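Local coordinates for probable chemoreceptor (Methyl-accepting chemotaxis) transmembrane protein (Rhizobium meliloti, PDB 6D8V), which binds quaternary ammonium compounds through its sensory domain and probably reports them to the chemotaxis machinery as a transmembrane receptor, at residues W72-P77 against Y120-Y125; D96-Y102 against L113-A118. All blocks are in the same frame, centred on the assembly; numbering follows the deposited sequence.

Interaction 1: residues W72-P77 against Y120-Y125; sequences WFAEEP and YAAEWY. With PBE (1,1-dimethyl-prolinium), chain C.
W72 and W124 meet edge to face: the edge of the W124 indole is directed at the face of W72, with the six-membered rings 5.4 Å apart between centroids and their planes at 81°. Over one face of W72 lies ligand atom CD, nearest to NE1 at 3.5 Å and displaced toward the ring's rim. W124, in the first turn of helix 123-131 with Y125, offers the ligand a face too. PBE CG sits over the centre of that indole, 3.3 Å from CD2, while CB of Y125 backs the opposite face. At the W124 edge, in the plane of the ring, CZ3 meets CB of A74 at 3.6 Å. The same methyl also touches Y125, whose CE2 is 3.5 Å away, and CD1 of Y120 lies over one face of the Y125 ring. Each indole is swung between its own backbone N and carbonyl carbon (chi1 46° in W72, 51° in W124), which turns it into the pocket. Y120 lies against P77, just after strand 70-75, which carries W72 and A74. W72 N-H is bonded to D171, so that indole meets the ligand with its face, NE1 included, not as a hydrogen-bond donor. A quaternary nitrogen has no proton to donate, and two electron-rich faces against the carbons of its ring, with the acid of D171 nearby, are consistent with recognition by cation-aromatic attraction and shape.

Interaction 2: residues D96-Y102 against L113-A118; sequences DGAFTPY and LSTFKA. With PBE (1,1-dimethyl-prolinium), chain C.
This is the open end of a beta hairpin, strand 101-105 against strand 111-115, carried on into the loops that flank it and lining the ligand pocket with Y102 and F116. S114 N bonds to Y102 O at 2.6 Å, nearly straight at 171° and in the carbonyl plane. Past the strands, the F116 ring is layered between protein and ligand: T100 CB packs on one face, 3.9 Å from the ring centroid in a CH-pi contact, and the PBE methyl CE lies over the opposite face, 3.4 Å from CD1. P101 O comes to the ring's edge, in its plane. Y102 CG is anti to the backbone N (chi1 -178°), which carries the phenol to the ligand: CE lies over the centre of the ring, and the second methyl, CF, is 3.2 Å from OH. Y102 CB also packs on F116 CD1 at 3.8 Å. A leucine here would probably leave CE with the F116 ring alone of this pair and take from CF its neighbours CZ and OH. On the strand side, F116 also rests on W72 and A74 of strand 70-75, which pairs with 101-105, while I55 of helix 51-58 packs against P101 and L113.

How the interactions relate
The two contacts have centres about 10 Å apart in the Cache-type sensor domain and face the same 1,1-dimethyl-prolinium. In sequence, interaction 2 is nested inside the loop that interaction 1 closes: strand 70-75 comes first, then the hairpin of strands 101-105 and 111-115, then helix 123-131. Strands 70-75 and 101-105 are antiparallel neighbours in one sheet, and F73 N is probably hydrogen-bonded to P101 O between them. Further joints are a probable bond from F99 N to the E75 carboxylate and packing of W72 CB on the Y102 ring. Together they bring four aromatic pocket residues, W72, Y102, F116 and W124, around the quaternary ammonium end of one ligand.

Interaction 1: residues W72-P77 against Y120-Y125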
ATOM      1  N   TRP A  72      -9.207   5.318  -6.408  1.00 84.43           N
ATOM      2  CA  TRP A  72      -9.149   6.717  -6.804  1.00 86.31           C
ATOM      3  C   TRP A  72      -8.644   6.843  -8.234  1.00 94.03           C
ATOM      4  O   TRP A  72      -8.260   5.860  -8.883  1.00 76.59           O
ATOM      5  CB  TRP A  72      -8.271   7.520  -5.837  1.00 69.60           C
ATOM      6  CG  TRP A  72      -6.975   6.846  -5.531  1.00 74.85           C
ATOM      7  CD1 TRP A  72      -6.721   5.975  -4.505  1.00 78.41           C
ATOM      8  CD2 TRP A  72      -5.746   6.984  -6.250  1.00 71.28           C
ATOM      9  NE1 TRP A  72      -5.411   5.571  -4.543  1.00 71.88           N
ATOM     10  CE2 TRP A  72      -4.791   6.175  -5.604  1.00 82.22           C
ATOM     11  CE3 TRP A  72      -5.357   7.717  -7.373  1.00 73.13           C
ATOM     12  CZ2 TRP A  72      -3.477   6.077  -6.046  1.00 87.10           C
ATOM     13  CZ3 TRP A  72      -4.054   7.613  -7.811  1.00 74.79           C
ATOM     14  CH2 TRP A  72      -3.130   6.802  -7.149  1.00 80.17           C
ATOM     15  N   PHE A  73      -8.659   8.083  -8.720  1.00104.93           N
ATOM     16  CA  PHE A  73      -8.095   8.420 -10.024  1.00104.01           C
ATOM     17  C   PHE A  73      -7.742   9.899 -10.044  1.00 95.05           C
ATOM     18  O   PHE A  73      -8.626  10.750  -9.899  1.00 83.38           O
ATOM     19  CB  PHE A  73      -9.068   8.091 -11.153  1.00 98.34           C
ATOM     20  CG  PHE A  73      -8.698   8.732 -12.458  1.00101.07           C
ATOM     21  CD1 PHE A  73      -7.581   8.308 -13.155  1.00 95.88           C
ATOM     22  CD2 PHE A  73      -9.450   9.777 -12.975  1.00115.42           C
ATOM     23  CE1 PHE A  73      -7.227   8.902 -14.349  1.00100.83           C
ATOM     24  CE2 PHE A  73      -9.100  10.375 -14.174  1.00109.54           C
ATOM     25  CZ  PHE A  73      -7.987   9.936 -14.861  1.00 96.81           C
ATOM     26  N   ALA A  74      -6.462  10.205 -10.236  1.00 94.27           N
ATOM     27  CA  ALA A  74      -6.002  11.572 -10.443  1.00 99.64           C
ATOM     28  C   ALA A  74      -5.738  11.782 -11.928  1.00 94.36           C
ATOM     29  O   ALA A  74      -4.947  11.052 -12.533  1.00119.55           O
ATOM     30  CB  ALA A  74      -4.743  11.864  -9.629  1.00106.43           C
ATOM     31  N   GLU A  75      -6.394  12.777 -12.503  1.00 90.48           N
ATOM     32  CA  GLU A  75      -6.373  13.010 -13.939  1.00107.47           C
ATOM     33  C   GLU A  75      -5.383  14.114 -14.290  1.00107.49           C
ATOM     34  O   GLU A  75      -5.428  15.201 -13.702  1.00 99.20           O
ATOM     35  CB  GLU A  75      -7.773  13.379 -14.434  1.00125.22           C
ATOM     36  CG  GLU A  75      -7.790  14.247 -15.679  1.00148.22           C
ATOM     37  CD  GLU A  75      -8.211  15.676 -15.390  1.00149.11           C
ATOM     38  OE1 GLU A  75      -8.156  16.088 -14.213  1.00142.37           O
ATOM     39  OE2 GLU A  75      -8.602  16.385 -16.342  1.00158.30           O
ATOM     40  N   GLU A  76      -4.502  13.830 -15.251  1.00111.03           N
ATOM     41  CA  GLU A  76      -3.639  14.855 -15.818  1.00118.50           C
ATOM     42  C   GLU A  76      -4.468  16.103 -16.138  1.00128.17           C
ATOM     43  O   GLU A  76      -5.602  15.982 -16.615  1.00153.43           O
ATOM     44  CB  GLU A  76      -2.954  14.327 -17.084  1.00106.17           C
ATOM     45  CG  GLU A  76      -1.564  14.904 -17.358  1.00117.94           C
ATOM     46  CD  GLU A  76      -0.473  14.225 -16.545  1.00123.87           C
ATOM     47  OE1 GLU A  76      -0.791  13.272 -15.805  1.00120.10           O
ATOM     48  OE2 GLU A  76       0.702  14.638 -16.649  1.00133.56           O
ATOM     49  N   PRO A  77      -3.927  17.309 -15.912  1.00125.76           N
ATOM     50  CA  PRO A  77      -4.769  18.519 -15.940  1.00125.86           C
ATOM     51  C   PRO A  77      -5.543  18.719 -17.236  1.00123.50           C
ATOM     52  O   PRO A  77      -4.952  18.822 -18.318  1.00122.87           O
ATOM     53  CB  PRO A  77      -3.759  19.650 -15.707  1.00117.58           C
ATOM     54  CG  PRO A  77      -2.445  19.077 -16.110  1.00117.55           C
ATOM     55  CD  PRO A  77      -2.504  17.630 -15.727  1.00122.11           C
ATOM     56  N   TYR A 120       0.982  16.246  -8.114  1.00 90.19           N
ATOM     57  CA  TYR A 120       1.673  15.452  -9.130  1.00 93.87           C
ATOM     58  C   TYR A 120       3.056  14.994  -8.677  1.00 98.69           C
ATOM     59  O   TYR A 120       3.538  13.954  -9.139  1.00102.15           O
ATOM     60  CB  TYR A 120       1.797  16.247 -10.432  1.00109.04           C
ATOM     61  CG  TYR A 120       0.484  16.501 -11.141  1.00122.41           C
ATOM     62  CD1 TYR A 120      -0.667  15.817 -10.778  1.00120.43           C
ATOM     63  CD2 TYR A 120       0.398  17.425 -12.179  1.00135.88           C
ATOM     64  CE1 TYR A 120      -1.869  16.047 -11.423  1.00133.27           C
ATOM     65  CE2 TYR A 120      -0.804  17.661 -12.832  1.00144.89           C
ATOM     66  CZ  TYR A 120      -1.933  16.969 -12.447  1.00144.37           C
ATOM     67  OH  TYR A 120      -3.133  17.193 -13.082  1.00145.04           O
ATOM     68  N   ALA A 121       3.723  15.753  -7.810  1.00107.96           N
ATOM     69  CA  ALA A 121       5.028  15.326  -7.323  1.00104.28           C
ATOM     70  C   ALA A 121       4.929  14.317  -6.187  1.00103.72           C
ATOM     71  O   ALA A 121       5.959  13.777  -5.764  1.00 92.79           O
ATOM     72  CB  ALA A 121       5.847  16.536  -6.874  1.00102.78           C
ATOM     73  N   ALA A 122       3.724  14.052  -5.687  1.00104.22           N
ATOM     74  CA  ALA A 122       3.551  13.086  -4.615  1.00 94.73           C
ATOM     75  C   ALA A 122       3.874  11.682  -5.109  1.00 96.89           C
ATOM     76  O   ALA A 122       3.725  11.356  -6.289  1.00 98.76           O
ATOM     77  CB  ALA A 122       2.126  13.137  -4.067  1.00105.03           C
ATOM     78  N   GLU A 123       4.322  10.839  -4.182  1.00 94.75           N
ATOM     79  CA  GLU A 123       4.731   9.499  -4.574  1.00 75.38           C
ATOM     80  C   GLU A 123       3.614   8.771  -5.312  1.00 75.91           C
ATOM     81  O   GLU A 123       3.865   8.112  -6.323  1.00 93.37           O
ATOM     82  CB  GLU A 123       5.175   8.712  -3.347  1.00 74.45           C
ATOM     83  CG  GLU A 123       6.649   8.396  -3.337  1.00 84.91           C
ATOM     84  CD  GLU A 123       6.993   7.371  -2.291  1.00112.42           C
ATOM     85  OE1 GLU A 123       6.192   7.204  -1.348  1.00129.46           O
ATOM     86  OE2 GLU A 123       8.055   6.727  -2.415  1.00126.77           O
ATOM     87  N   TRP A 124       2.375   8.872  -4.822  1.00 88.95           N
ATOM     88  CA  TRP A 124       1.295   8.065  -5.382  1.00 75.63           C
ATOM     89  C   TRP A 124       0.999   8.423  -6.829  1.00 81.25           C
ATOM     90  O   TRP A 124       0.442   7.592  -7.556  1.00 90.41           O
ATOM     91  CB  TRP A 124       0.032   8.216  -4.536  1.00 73.79           C
ATOM     92  CG  TRP A 124      -0.331   9.645  -4.296  1.00 91.32           C
ATOM     93  CD1 TRP A 124       0.018  10.414  -3.222  1.00 86.79           C
ATOM     94  CD2 TRP A 124      -1.093  10.489  -5.167  1.00103.01           C
ATOM     95  NE1 TRP A 124      -0.499  11.684  -3.366  1.00 88.99           N
ATOM     96  CE2 TRP A 124      -1.185  11.754  -4.550  1.00 97.61           C
ATOM     97  CE3 TRP A 124      -1.719  10.291  -6.405  1.00 95.18           C
ATOM     98  CZ2 TRP A 124      -1.873  12.818  -5.129  1.00 91.96           C
ATOM     99  CZ3 TRP A 124      -2.403  11.347  -6.977  1.00 91.38           C
ATOM    100  CH2 TRP A 124      -2.473  12.596  -6.338  1.00 93.96           C
ATOM    101  N   TYR A 125       1.364   9.628  -7.266  1.00 80.97           N
ATOM    102  CA  TYR A 125       1.246  10.007  -8.668  1.00 93.27           C
ATOM    103  C   TYR A 125       2.571   9.946  -9.416  1.00100.97           C
ATOM    104  O   TYR A 125       2.628   9.409 -10.528  1.00 96.45           O
ATOM    105  CB  TYR A 125       0.667  11.419  -8.789  1.00 81.39           C
ATOM    106  CG  TYR A 125       0.079  11.712 -10.153  1.00101.52           C
ATOM    107  CD1 TYR A 125       0.892  12.064 -11.222  1.00107.66           C
ATOM    108  CD2 TYR A 125      -1.290  11.622 -10.376  1.00105.95           C
ATOM    109  CE1 TYR A 125       0.358  12.324 -12.474  1.00101.34           C
ATOM    110  CE2 TYR A 125      -1.832  11.881 -11.622  1.00 99.33           C
ATOM    111  CZ  TYR A 125      -1.005  12.231 -12.665  1.00 98.95           C
ATOM    112  OH  TYR A 125      -1.553  12.489 -13.900  1.00115.63           O
TER
HETATM  113  N   PBE C 402      -5.647   9.233  -2.126  1.00102.12           N
HETATM  114  CD  PBE C 402      -4.958   8.773  -3.137  1.00 91.91           C
HETATM  115  CA  PBE C 402      -4.618  10.117  -1.440  1.00106.11           C
HETATM  116  CB  PBE C 402      -3.963  10.858  -2.674  1.00111.80           C
HETATM  117  CG  PBE C 402      -4.017  10.024  -3.620  1.00 95.38           C
HETATM  118  CE  PBE C 402      -6.810  10.000  -2.619  1.00110.08           C
HETATM  119  CF  PBE C 402      -6.069   8.130  -1.241  1.00 91.79           C
HETATM  120  C   PBE C 402      -5.119  11.053  -0.459  1.00 93.14           C
HETATM  121  O   PBE C 402      -4.393  12.023  -0.108  1.00 98.64           O
HETATM  122  OXT PBE C 402      -6.251  10.901   0.071  1.00 97.76           O

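Interaction 2: residues D96-Y102 against L113-A118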
ATOM      1  N   ASP A  96      -9.020  22.814  -6.268  1.00134.87           N
ATOM      2  CA  ASP A  96      -8.072  23.240  -7.290  1.00132.61           C
ATOM      3  C   ASP A  96      -8.682  23.252  -8.685  1.00121.27           C
ATOM      4  O   ASP A  96      -8.143  23.917  -9.576  1.00121.41           O
ATOM      5  CB  ASP A  96      -6.833  22.334  -7.265  1.00140.24           C
ATOM      6  CG  ASP A  96      -6.046  22.446  -5.964  1.00144.25           C
ATOM      7  OD1 ASP A  96      -6.362  21.718  -4.997  1.00141.70           O
ATOM      8  OD2 ASP A  96      -5.106  23.267  -5.910  1.00139.78           O
ATOM      9  N   GLY A  97      -9.791  22.548  -8.893  1.00127.32           N
ATOM     10  CA  GLY A  97     -10.392  22.457 -10.209  1.00136.27           C
ATOM     11  C   GLY A  97      -9.813  21.336 -11.052  1.00145.02           C
ATOM     12  O   GLY A  97      -9.363  21.571 -12.177  1.00158.07           O
ATOM     13  N   ALA A  98      -9.820  20.112 -10.531  1.00128.23           N
ATOM     14  CA  ALA A  98      -9.248  18.985 -11.252  1.00121.78           C
ATOM     15  C   ALA A  98     -10.061  17.732 -10.960  1.00125.41           C
ATOM     16  O   ALA A  98     -10.560  17.552  -9.846  1.00120.35           O
ATOM     17  CB  ALA A  98      -7.778  18.770 -10.877  1.00105.95           C
ATOM     18  N   PHE A  99     -10.186  16.870 -11.967  1.00130.10           N
ATOM     19  CA  PHE A  99     -10.986  15.652 -11.847  1.00119.13           C
ATOM     20  C   PHE A  99     -10.272  14.677 -10.920  1.00110.09           C
ATOM     21  O   PHE A  99      -9.291  14.040 -11.304  1.00108.41           O
ATOM     22  CB  PHE A  99     -11.228  15.040 -13.222  1.00114.87           C
ATOM     23  CG  PHE A  99     -12.126  13.835 -13.196  1.00116.33           C
ATOM     24  CD1 PHE A  99     -13.303  13.850 -12.461  1.00111.88           C
ATOM     25  CD2 PHE A  99     -11.800  12.693 -13.912  1.00108.17           C
ATOM     26  CE1 PHE A  99     -14.135  12.747 -12.435  1.00112.07           C
ATOM     27  CE2 PHE A  99     -12.628  11.586 -13.889  1.00104.23           C
ATOM     28  CZ  PHE A  99     -13.798  11.611 -13.151  1.00112.38           C
ATOM     29  N   THR A 100     -10.771  14.550  -9.692  1.00104.02           N
ATOM     30  CA  THR A 100     -10.138  13.732  -8.657  1.00102.38           C
ATOM     31  C   THR A 100     -11.204  12.990  -7.860  1.00104.97           C
ATOM     32  O   THR A 100     -11.514  13.344  -6.717  1.00113.77           O
ATOM     33  CB  THR A 100      -9.269  14.594  -7.735  1.00112.27           C
ATOM     34  OG1 THR A 100      -9.994  15.771  -7.353  1.00112.10           O
ATOM     35  CG2 THR A 100      -7.986  15.013  -8.438  1.00104.96           C
ATOM     36  N   PRO A 101     -11.789  11.946  -8.436  1.00107.36           N
ATOM     37  CA  PRO A 101     -12.748  11.127  -7.686  1.00107.26           C
ATOM     38  C   PRO A 101     -12.043  10.190  -6.723  1.00107.77           C
ATOM     39  O   PRO A 101     -10.933   9.717  -6.976  1.00 97.72           O
ATOM     40  CB  PRO A 101     -13.473  10.327  -8.779  1.00 92.40           C
ATOM     41  CG  PRO A 101     -12.930  10.816 -10.094  1.00 97.09           C
ATOM     42  CD  PRO A 101     -11.617  11.467  -9.815  1.00109.17           C
ATOM     43  N   TYR A 102     -12.719   9.897  -5.612  1.00102.35           N
ATOM     44  CA  TYR A 102     -12.110   9.049  -4.589  1.00 97.84           C
ATOM     45  C   TYR A 102     -13.197   8.342  -3.791  1.00 94.46           C
ATOM     46  O   TYR A 102     -13.899   8.979  -3.001  1.00105.24           O
ATOM     47  CB  TYR A 102     -11.218   9.876  -3.676  1.00105.88           C
ATOM     48  CG  TYR A 102     -10.518   9.059  -2.615  1.00 94.62           C
ATOM     49  CD1 TYR A 102     -10.197   7.726  -2.836  1.00 84.15           C
ATOM     50  CD2 TYR A 102     -10.174   9.626  -1.394  1.00 87.55           C
ATOM     51  CE1 TYR A 102      -9.558   6.981  -1.867  1.00 89.28           C
ATOM     52  CE2 TYR A 102      -9.536   8.888  -0.422  1.00 88.06           C
ATOM     53  CZ  TYR A 102      -9.230   7.567  -0.659  1.00 86.81           C
ATOM     54  OH  TYR A 102      -8.590   6.833   0.315  1.00 83.58           O
ATOM     55  N   LEU A 113     -17.839   9.162  -1.285  1.00 99.01           N
ATOM     56  CA  LEU A 113     -17.179   9.791  -2.417  1.00103.44           C
ATOM     57  C   LEU A 113     -16.431  11.023  -1.922  1.00104.08           C
ATOM     58  O   LEU A 113     -17.054  12.020  -1.547  1.00104.86           O
ATOM     59  CB  LEU A 113     -18.196  10.173  -3.489  1.00105.81           C
ATOM     60  CG  LEU A 113     -17.748  10.131  -4.951  1.00112.34           C
ATOM     61  CD1 LEU A 113     -18.869  10.651  -5.843  1.00129.17           C
ATOM     62  CD2 LEU A 113     -16.465  10.917  -5.174  1.00114.93           C
ATOM     63  N   SER A 114     -15.108  10.961  -1.933  1.00113.03           N
ATOM     64  CA  SER A 114     -14.286  12.062  -1.463  1.00102.31           C
ATOM     65  C   SER A 114     -13.677  12.803  -2.654  1.00 95.46           C
ATOM     66  O   SER A 114     -14.090  12.630  -3.803  1.00100.01           O
ATOM     67  CB  SER A 114     -13.215  11.533  -0.504  1.00117.84           C
ATOM     68  OG  SER A 114     -13.779  10.616   0.419  1.00131.90           O
ATOM     69  N   THR A 115     -12.698  13.656  -2.371  1.00 99.35           N
ATOM     70  CA  THR A 115     -11.923  14.324  -3.407  1.00100.57           C
ATOM     71  C   THR A 115     -10.631  14.804  -2.769  1.00 92.74           C
ATOM     72  O   THR A 115     -10.588  15.076  -1.567  1.00110.33           O
ATOM     73  CB  THR A 115     -12.681  15.493  -4.044  1.00108.19           C
ATOM     74  OG1 THR A 115     -13.902  15.016  -4.623  1.00111.90           O
ATOM     75  CG2 THR A 115     -11.837  16.135  -5.132  1.00100.28           C
ATOM     76  N   PHE A 116      -9.582  14.891  -3.582  1.00 86.32           N
ATOM     77  CA  PHE A 116      -8.242  15.147  -3.077  1.00 85.58           C
ATOM     78  C   PHE A 116      -7.520  16.117  -4.002  1.00101.83           C
ATOM     79  O   PHE A 116      -7.972  16.408  -5.113  1.00104.04           O
ATOM     80  CB  PHE A 116      -7.453  13.844  -2.933  1.00 85.37           C
ATOM     81  CG  PHE A 116      -7.386  13.034  -4.197  1.00 99.05           C
ATOM     82  CD1 PHE A 116      -8.459  12.250  -4.595  1.00107.82           C
ATOM     83  CD2 PHE A 116      -6.245  13.044  -4.977  1.00101.75           C
ATOM     84  CE1 PHE A 116      -8.396  11.501  -5.758  1.00115.26           C
ATOM     85  CE2 PHE A 116      -6.175  12.298  -6.136  1.00111.67           C
ATOM     86  CZ  PHE A 116      -7.252  11.527  -6.530  1.00118.92           C
ATOM     87  N   LYS A 117      -6.383  16.620  -3.523  1.00105.79           N
ATOM     88  CA  LYS A 117      -5.580  17.561  -4.289  1.00109.98           C
ATOM     89  C   LYS A 117      -4.671  16.826  -5.265  1.00105.66           C
ATOM     90  O   LYS A 117      -4.165  15.736  -4.981  1.00110.54           O
ATOM     91  CB  LYS A 117      -4.735  18.444  -3.364  1.00113.96           C
ATOM     92  CG  LYS A 117      -3.702  19.279  -4.118  1.00117.68           C
ATOM     93  CD  LYS A 117      -2.781  20.068  -3.199  1.00124.67           C
ATOM     94  CE  LYS A 117      -1.764  20.860  -4.020  1.00132.97           C
ATOM     95  NZ  LYS A 117      -0.959  21.814  -3.201  1.00134.52           N
ATOM     96  N   ALA A 118      -4.456  17.448  -6.425  1.00106.01           N
ATOM     97  CA  ALA A 118      -3.662  16.845  -7.497  1.00104.30           C
ATOM     98  C   ALA A 118      -2.185  17.167  -7.281  1.00104.64           C
ATOM     99  O   ALA A 118      -1.596  18.030  -7.937  1.00115.79           O
ATOM    100  CB  ALA A 118      -4.150  17.332  -8.856  1.00 97.33           C
TER
HETATM  101  N   PBE C 402      -5.647   9.233  -2.126  1.00102.12           N
HETATM  102  CD  PBE C 402      -4.958   8.773  -3.137  1.00 91.91           C
HETATM  103  CA  PBE C 402      -4.618  10.117  -1.440  1.00106.11           C
HETATM  104  CB  PBE C 402      -3.963  10.858  -2.674  1.00111.80           C
HETATM  105  CG  PBE C 402      -4.017  10.024  -3.620  1.00 95.38           C
HETATM  106  CE  PBE C 402      -6.810  10.000  -2.619  1.00110.08           C
HETATM  107  CF  PBE C 402      -6.069   8.130  -1.241  1.00 91.79           C
HETATM  108  C   PBE C 402      -5.119  11.053  -0.459  1.00 93.14           C
HETATM  109  O   PBE C 402      -4.393  12.023  -0.108  1.00 98.64           O
HETATM  110  OXT PBE C 402      -6.251  10.901   0.071  1.00 97.76           O